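Local coordinates for protein glycoside hydrolase family 61 (Trichoderma reesei QM6a, PDB 5O2X) that probably cleaves cellulose chains by oxidation at a copper site, as a lytic polysaccharide monooxygenase of Auxiliary Activity family 9, at residues T61-V69 against T240-P248. Residues are numbered along the deposited sequence; the frame is centred on the assembly and turned at random.
Sequences TNAKGHASV and TATASATVP. With MAN (alpha-D-mannopyranose), chain R; MAN (alpha-D-mannopyranose), chain O; MAN (alpha-D-mannopyranose), chain P; MAN (alpha-D-mannopyranose), chain Q.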
ATOM      1  N   THR A  61      -7.744  12.261   3.209  1.00  4.61           N
ATOM      2  CA  THR A  61      -8.681  12.828   2.249  1.00  4.88           C
ATOM      3  C   THR A  61      -8.142  12.602   0.851  1.00  4.73           C
ATOM      4  O   THR A  61      -6.931  12.470   0.617  1.00  4.88           O
ATOM      5  CB  THR A  61      -8.945  14.332   2.539  1.00  5.97           C
ATOM      6  OG1 THR A  61      -7.712  15.047   2.538  1.00  7.48           O
ATOM      7  CG2 THR A  61      -9.638  14.534   3.832  1.00  6.67           C
ATOM      8  N   ASN A  62      -9.061  12.580  -0.094  1.00  4.89           N
ATOM      9  CA  ASN A  62      -8.773  12.092  -1.428  1.00  5.07           C
ATOM     10  C   ASN A  62      -7.639  12.871  -2.081  1.00  4.81           C
ATOM     11  O   ASN A  62      -7.631  14.105  -2.102  1.00  5.75           O
ATOM     12  CB  ASN A  62      -9.990  12.243  -2.332  1.00  5.68           C
ATOM     13  CG  ASN A  62     -11.217  11.515  -1.823  1.00  5.85           C
ATOM     14  OD1 ASN A  62     -11.627  11.699  -0.672  1.00  6.58           O
ATOM     15  ND2 ASN A  62     -11.826  10.696  -2.666  1.00  6.42           N
ATOM     16  N   ALA A  63      -6.740  12.156  -2.757  1.00  4.93           N
ATOM     17  CA  ALA A  63      -5.872  12.784  -3.735  1.00  4.95           C
ATOM     18  C   ALA A  63      -6.740  13.446  -4.798  1.00  4.90           C
ATOM     19  O   ALA A  63      -7.787  12.906  -5.177  1.00  5.23           O
ATOM     20  CB  ALA A  63      -4.959  11.749  -4.392  1.00  5.03           C
ATOM     21  N   LYS A  64      -6.288  14.597  -5.305  1.00  4.98           N
ATOM     22  CA  LYS A  64      -7.101  15.418  -6.211  0.53  5.41           C
ATOM     23  C   LYS A  64      -6.724  15.238  -7.674  1.00  5.34           C
ATOM     24  O   LYS A  64      -7.252  15.928  -8.550  1.00  5.90           O
ATOM     25  CB  LYS A  64      -7.065  16.904  -5.785  0.53  6.61           C
ATOM     26  CG  LYS A  64      -7.754  17.172  -4.465  0.53  7.71           C
ATOM     27  CD  LYS A  64      -8.094  18.650  -4.243  0.53  9.33           C
ATOM     28  CE  LYS A  64      -8.745  18.886  -2.901  0.53  9.93           C
ATOM     29  NZ  LYS A  64      -8.959  20.353  -2.683  0.53  9.97           N
ATOM     30  N   GLY A  65      -5.830  14.300  -7.953  1.00  5.15           N
ATOM     31  CA  GLY A  65      -5.583  13.852  -9.316  1.00  5.32           C
ATOM     32  C   GLY A  65      -5.204  12.374  -9.312  1.00  4.83           C
ATOM     33  O   GLY A  65      -5.214  11.717  -8.276  1.00  5.10           O
ATOM     34  N   HIS A  66      -4.861  11.874 -10.511  1.00  5.10           N
ATOM     35  CA  HIS A  66      -4.615  10.453 -10.673  1.00  5.17           C
ATOM     36  C   HIS A  66      -3.517  10.188 -11.688  1.00  4.94           C
ATOM     37  O   HIS A  66      -3.169  11.056 -12.506  1.00  5.52           O
ATOM     38  CB  HIS A  66      -5.891   9.709 -11.076  1.00  5.45           C
ATOM     39  CG  HIS A  66      -6.502  10.193 -12.338  1.00  5.91           C
ATOM     40  ND1 HIS A  66      -7.489  11.144 -12.343  1.00  6.77           N
ATOM     41  CD2 HIS A  66      -6.205   9.946 -13.635  1.00  7.12           C
ATOM     42  CE1 HIS A  66      -7.803  11.436 -13.595  1.00  7.79           C
ATOM     43  NE2 HIS A  66      -7.041  10.730 -14.405  1.00  7.89           N
ATOM     44  N   ALA A  67      -2.989   8.968 -11.636  1.00  5.07           N
ATOM     45  CA  ALA A  67      -2.048   8.490 -12.621  1.00  5.30           C
ATOM     46  C   ALA A  67      -2.737   7.544 -13.586  1.00  5.34           C
ATOM     47  O   ALA A  67      -3.363   6.575 -13.164  1.00  6.16           O
ATOM     48  CB  ALA A  67      -0.887   7.738 -11.962  1.00  5.56           C
ATOM     49  N   SER A  68      -2.599   7.789 -14.879  0.76  6.42           N
ATOM     50  CA  SER A  68      -3.223   6.912 -15.879  0.76  7.40           C
ATOM     51  C   SER A  68      -2.235   5.790 -16.201  0.76  7.66           C
ATOM     52  O   SER A  68      -1.133   6.076 -16.592  0.76  8.63           O
ATOM     53  CB  SER A  68      -3.637   7.760 -17.096  0.76  7.41           C
ATOM     54  OG  SER A  68      -4.708   8.634 -16.786  0.76  8.06           O
ATOM     55  N   VAL A  69      -2.681   4.527 -16.083  1.00  7.17           N
ATOM     56  CA  VAL A  69      -1.881   3.354 -16.293  0.75  8.11           C
ATOM     57  C   VAL A  69      -2.619   2.351 -17.152  1.00  8.84           C
ATOM     58  O   VAL A  69      -3.855   2.408 -17.333  1.00  9.33           O
ATOM     59  CB  VAL A  69      -1.557   2.691 -14.986  0.75  8.60           C
ATOM     60  CG1 VAL A  69      -1.036   3.713 -14.019  0.75  9.25           C
ATOM     61  CG2 VAL A  69      -2.751   2.008 -14.401  0.75  8.24           C
ATOM     62  N   THR A 240      12.658   7.408 -15.928  0.63  7.78           N
ATOM     63  CA  THR A 240      13.208   8.027 -17.114  0.63  8.74           C
ATOM     64  C   THR A 240      12.400   9.252 -17.572  0.63  8.30           C
ATOM     65  O   THR A 240      12.788   9.877 -18.566  0.63  8.77           O
ATOM     66  CB  THR A 240      13.328   7.000 -18.245  0.63  9.56           C
ATOM     67  OG1 THR A 240      12.004   6.671 -18.635  0.63 10.10           O
ATOM     68  CG2 THR A 240      14.044   5.737 -17.804  0.63  9.77           C
ATOM     69  N   ALA A 241      11.311   9.584 -16.857  1.00  7.58           N
ATOM     70  CA  ALA A 241      10.510  10.759 -17.157  1.00  8.12           C
ATOM     71  C   ALA A 241       9.665  11.022 -15.925  1.00  7.27           C
ATOM     72  O   ALA A 241       9.576  10.183 -15.054  1.00  7.33           O
ATOM     73  CB  ALA A 241       9.650  10.499 -18.366  1.00  9.53           C
ATOM     74  N   THR A 242       9.040  12.191 -15.926  1.00  8.08           N
ATOM     75  CA  THR A 242       8.195  12.633 -14.827  1.00  8.10           C
ATOM     76  C   THR A 242       6.848  13.079 -15.371  1.00  7.62           C
ATOM     77  O   THR A 242       6.761  13.573 -16.501  1.00  9.18           O
ATOM     78  CB  THR A 242       8.896  13.761 -14.092  1.00 10.33           C
ATOM     79  OG1 THR A 242      10.097  13.219 -13.510  1.00 13.72           O
ATOM     80  CG2 THR A 242       8.054  14.441 -13.088  1.00 12.86           C
ATOM     81  N   ALA A 243       5.822  12.836 -14.581  1.00  7.22           N
ATOM     82  CA  ALA A 243       4.481  13.287 -14.892  1.00  7.04           C
ATOM     83  C   ALA A 243       3.855  13.871 -13.659  1.00  6.92           C
ATOM     84  O   ALA A 243       4.317  13.691 -12.544  1.00  8.75           O
ATOM     85  CB  ALA A 243       3.642  12.121 -15.412  1.00  8.39           C
ATOM     86  N   SER A 244       2.726  14.550 -13.843  1.00  8.26           N
ATOM     87  CA  SER A 244       1.953  15.108 -12.781  1.00  7.67           C
ATOM     88  C   SER A 244       0.622  14.417 -12.686  1.00  5.96           C
ATOM     89  O   SER A 244       0.094  13.880 -13.664  1.00  6.54           O
ATOM     90  CB  SER A 244       1.715  16.580 -13.039  1.00 10.09           C
ATOM     91  OG  SER A 244       2.941  17.253 -13.023  1.00 15.38           O
ATOM     92  N   ALA A 245       0.055  14.447 -11.492  1.00  5.80           N
ATOM     93  CA  ALA A 245      -1.279  13.915 -11.272  1.00  5.68           C
ATOM     94  C   ALA A 245      -2.282  14.647 -12.187  1.00  5.56           C
ATOM     95  O   ALA A 245      -2.317  15.881 -12.202  1.00  6.68           O
ATOM     96  CB  ALA A 245      -1.691  14.140  -9.819  1.00  5.99           C
ATOM     97  N   THR A 246      -3.082  13.874 -12.915  1.00  5.10           N
ATOM     98  CA  THR A 246      -4.039  14.416 -13.862  1.00  5.52           C
ATOM     99  C   THR A 246      -5.339  14.711 -13.123  1.00  5.47           C
ATOM    100  O   THR A 246      -5.870  13.850 -12.429  1.00  5.86           O
ATOM    101  CB  THR A 246      -4.318  13.400 -14.968  1.00  5.59           C
ATOM    102  OG1 THR A 246      -3.060  13.028 -15.533  1.00  5.42           O
ATOM    103  CG2 THR A 246      -5.231  13.992 -16.033  1.00  6.72           C
ATOM    104  N   VAL A 247      -5.839  15.948 -13.290  1.00  6.19           N
ATOM    105  CA  VAL A 247      -7.062  16.343 -12.627  1.00  7.74           C
ATOM    106  C   VAL A 247      -8.249  16.021 -13.528  1.00 10.15           C
ATOM    107  O   VAL A 247      -8.150  16.142 -14.732  1.00 14.72           O
ATOM    108  CB  VAL A 247      -7.061  17.807 -12.207  1.00 10.50           C
ATOM    109  CG1 VAL A 247      -5.903  18.066 -11.266  1.00 12.14           C
ATOM    110  CG2 VAL A 247      -7.089  18.701 -13.385  1.00 13.70           C
ATOM    111  N   PRO A 248      -9.352  15.579 -12.968  1.00 11.20           N
ATOM    112  CA  PRO A 248     -10.574  15.522 -13.749  1.00 15.50           C
ATOM    113  C   PRO A 248     -10.965  16.921 -14.274  1.00 18.11           C
ATOM    114  O   PRO A 248     -10.825  17.894 -13.502  1.00 24.89           O
ATOM    115  CB  PRO A 248     -11.628  15.088 -12.746  1.00 17.05           C
ATOM    116  CG  PRO A 248     -10.939  14.579 -11.598  1.00 15.40           C
ATOM    117  CD  PRO A 248      -9.558  15.157 -11.584  1.00 13.07           C
ATOM    118  OXT PRO A 248     -11.403  17.176 -15.365  1.00 24.06           O
TER
HETATM  119  C1  MAN R 317      -2.826  11.651 -15.706  1.00  5.63           C
HETATM  120  C2  MAN R 317      -1.341  11.463 -15.861  1.00  5.32           C
HETATM  121  C3  MAN R 317      -0.838  12.039 -17.160  1.00  5.37           C
HETATM  122  C4  MAN R 317      -1.689  11.538 -18.333  1.00  5.71           C
HETATM  123  C5  MAN R 317      -3.179  11.736 -18.080  1.00  5.42           C
HETATM  124  C6  MAN R 317      -4.024  11.079 -19.162  1.00  6.66           C
HETATM  125  O2  MAN R 317      -1.102  10.040 -15.807  1.00  5.82           O
HETATM  126  O3  MAN R 317       0.528  11.705 -17.349  1.00  5.99           O
HETATM  127  O4  MAN R 317      -1.337  12.255 -19.509  1.00  7.40           O
HETATM  128  O5  MAN R 317      -3.557  11.155 -16.820  1.00  5.47           O
HETATM  129  O6  MAN R 317      -5.398  11.321 -18.949  1.00  7.25           O
HETATM  130  C1  MAN O 314      11.804   6.734 -20.049  0.55  9.63           C
HETATM  131  C2  MAN O 314      10.306   6.714 -20.277  0.55  9.94           C
HETATM  132  C3  MAN O 314       9.761   5.390 -19.725  0.55 10.09           C
HETATM  133  C4  MAN O 314      10.480   4.185 -20.352  0.55 11.46           C
HETATM  134  C5  MAN O 314      11.996   4.317 -20.233  0.55 13.33           C
HETATM  135  C6  MAN O 314      12.770   3.257 -20.998  0.55 16.39           C
HETATM  136  O2  MAN O 314      10.015   6.854 -21.680  0.55 12.65           O
HETATM  137  O3  MAN O 314       8.361   5.321 -19.910  0.55 10.46           O
HETATM  138  O4  MAN O 314      10.082   2.981 -19.670  0.55 13.54           O
HETATM  139  O5  MAN O 314      12.383   5.615 -20.709  0.55 11.23           O
HETATM  140  O6  MAN O 314      12.697   3.610 -22.371  0.55 20.68           O
HETATM  141  C1  MAN P 315      11.288  13.975 -13.594  0.76 15.23           C
HETATM  142  C2  MAN P 315      12.497  13.091 -13.787  0.76 18.85           C
HETATM  143  C3  MAN P 315      12.576  12.246 -12.509  0.76 19.94           C
HETATM  144  C4  MAN P 315      12.560  13.080 -11.243  0.76 19.67           C
HETATM  145  C5  MAN P 315      11.372  13.991 -11.219  0.76 20.00           C
HETATM  146  C6  MAN P 315      11.383  14.910 -10.008  0.76 23.48           C
HETATM  147  O2  MAN P 315      13.620  13.958 -14.000  0.76 20.85           O
HETATM  148  O3  MAN P 315      13.801  11.566 -12.530  0.76 27.00           O
HETATM  149  O4  MAN P 315      12.670  12.344 -10.049  0.76 21.17           O
HETATM  150  O5  MAN P 315      11.430  14.744 -12.414  0.76 18.08           O
HETATM  151  O6  MAN P 315      10.444  15.968 -10.250  0.76 31.52           O
HETATM  152  C1  MAN Q 316       2.830  18.687 -13.274  0.70 16.38           C
HETATM  153  C2  MAN Q 316       4.194  19.278 -13.240  0.70 19.22           C
HETATM  154  C3  MAN Q 316       4.708  19.145 -11.817  0.70 17.22           C
HETATM  155  C4  MAN Q 316       3.805  19.900 -10.834  0.70 17.05           C
HETATM  156  C5  MAN Q 316       2.383  19.386 -10.957  0.70 16.75           C
HETATM  157  C6  MAN Q 316       1.405  20.218 -10.141  0.70 20.23           C
HETATM  158  O2  MAN Q 316       4.058  20.626 -13.659  0.70 22.93           O
HETATM  159  O3  MAN Q 316       6.018  19.702 -11.710  0.70 25.07           O
HETATM  160  O4  MAN Q 316       4.245  19.632  -9.505  0.70 22.05           O
HETATM  161  O5  MAN Q 316       1.999  19.379 -12.330  0.70 15.88           O
HETATM  162  O6  MAN Q 316       1.391  21.560 -10.643  0.70 26.42           O
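His66 and Thr246 pair through their backbones in a single antiparallel bridge of the hydrogen-bonded kind. Thr246 N gives a nearly straight bond (172°) to His66 O at 2.8 Å. The return bond, from His66 N to Thr246 O at 2.9 Å, is more bent (141°). The touching parts diverge strongly, and the pairing is limited to this one bridge. Next to the bridge, Gly65 CA comes to 3.1 Å from Thr246 O, and Ala245 CB packs on the same CA.

The His66 ring lies with one face over Thr246. Thr246 CB makes a CH-pi contact 4.2 Å from the ring centroid, and Thr246 O sits above the same ring near its rim. With chi1 at 59°, the ring turns back over the bridge although its CB leads away. His66 ND1 is hydrogen-bonded to Glu102. Thr246 OG1 carries an O-linked mannose, and this sugar ties the two segments together again. Ser68 N donates to its O2 at 2.9 Å, almost in line, and, in the conformer given, Ser68 OG to its ring O5 at 2.8 Å. Beyond the bridge, Val247 CG1 and Pro248 CD rest near Lys64 O.

The glycosylated C-terminal tail, once predicted to be a linker, is thus held as an integral part of the catalytic domain. Strand 67-70 runs parallel to strand 172-183, while strand 241-243 edges another sheet beside strand 12-15.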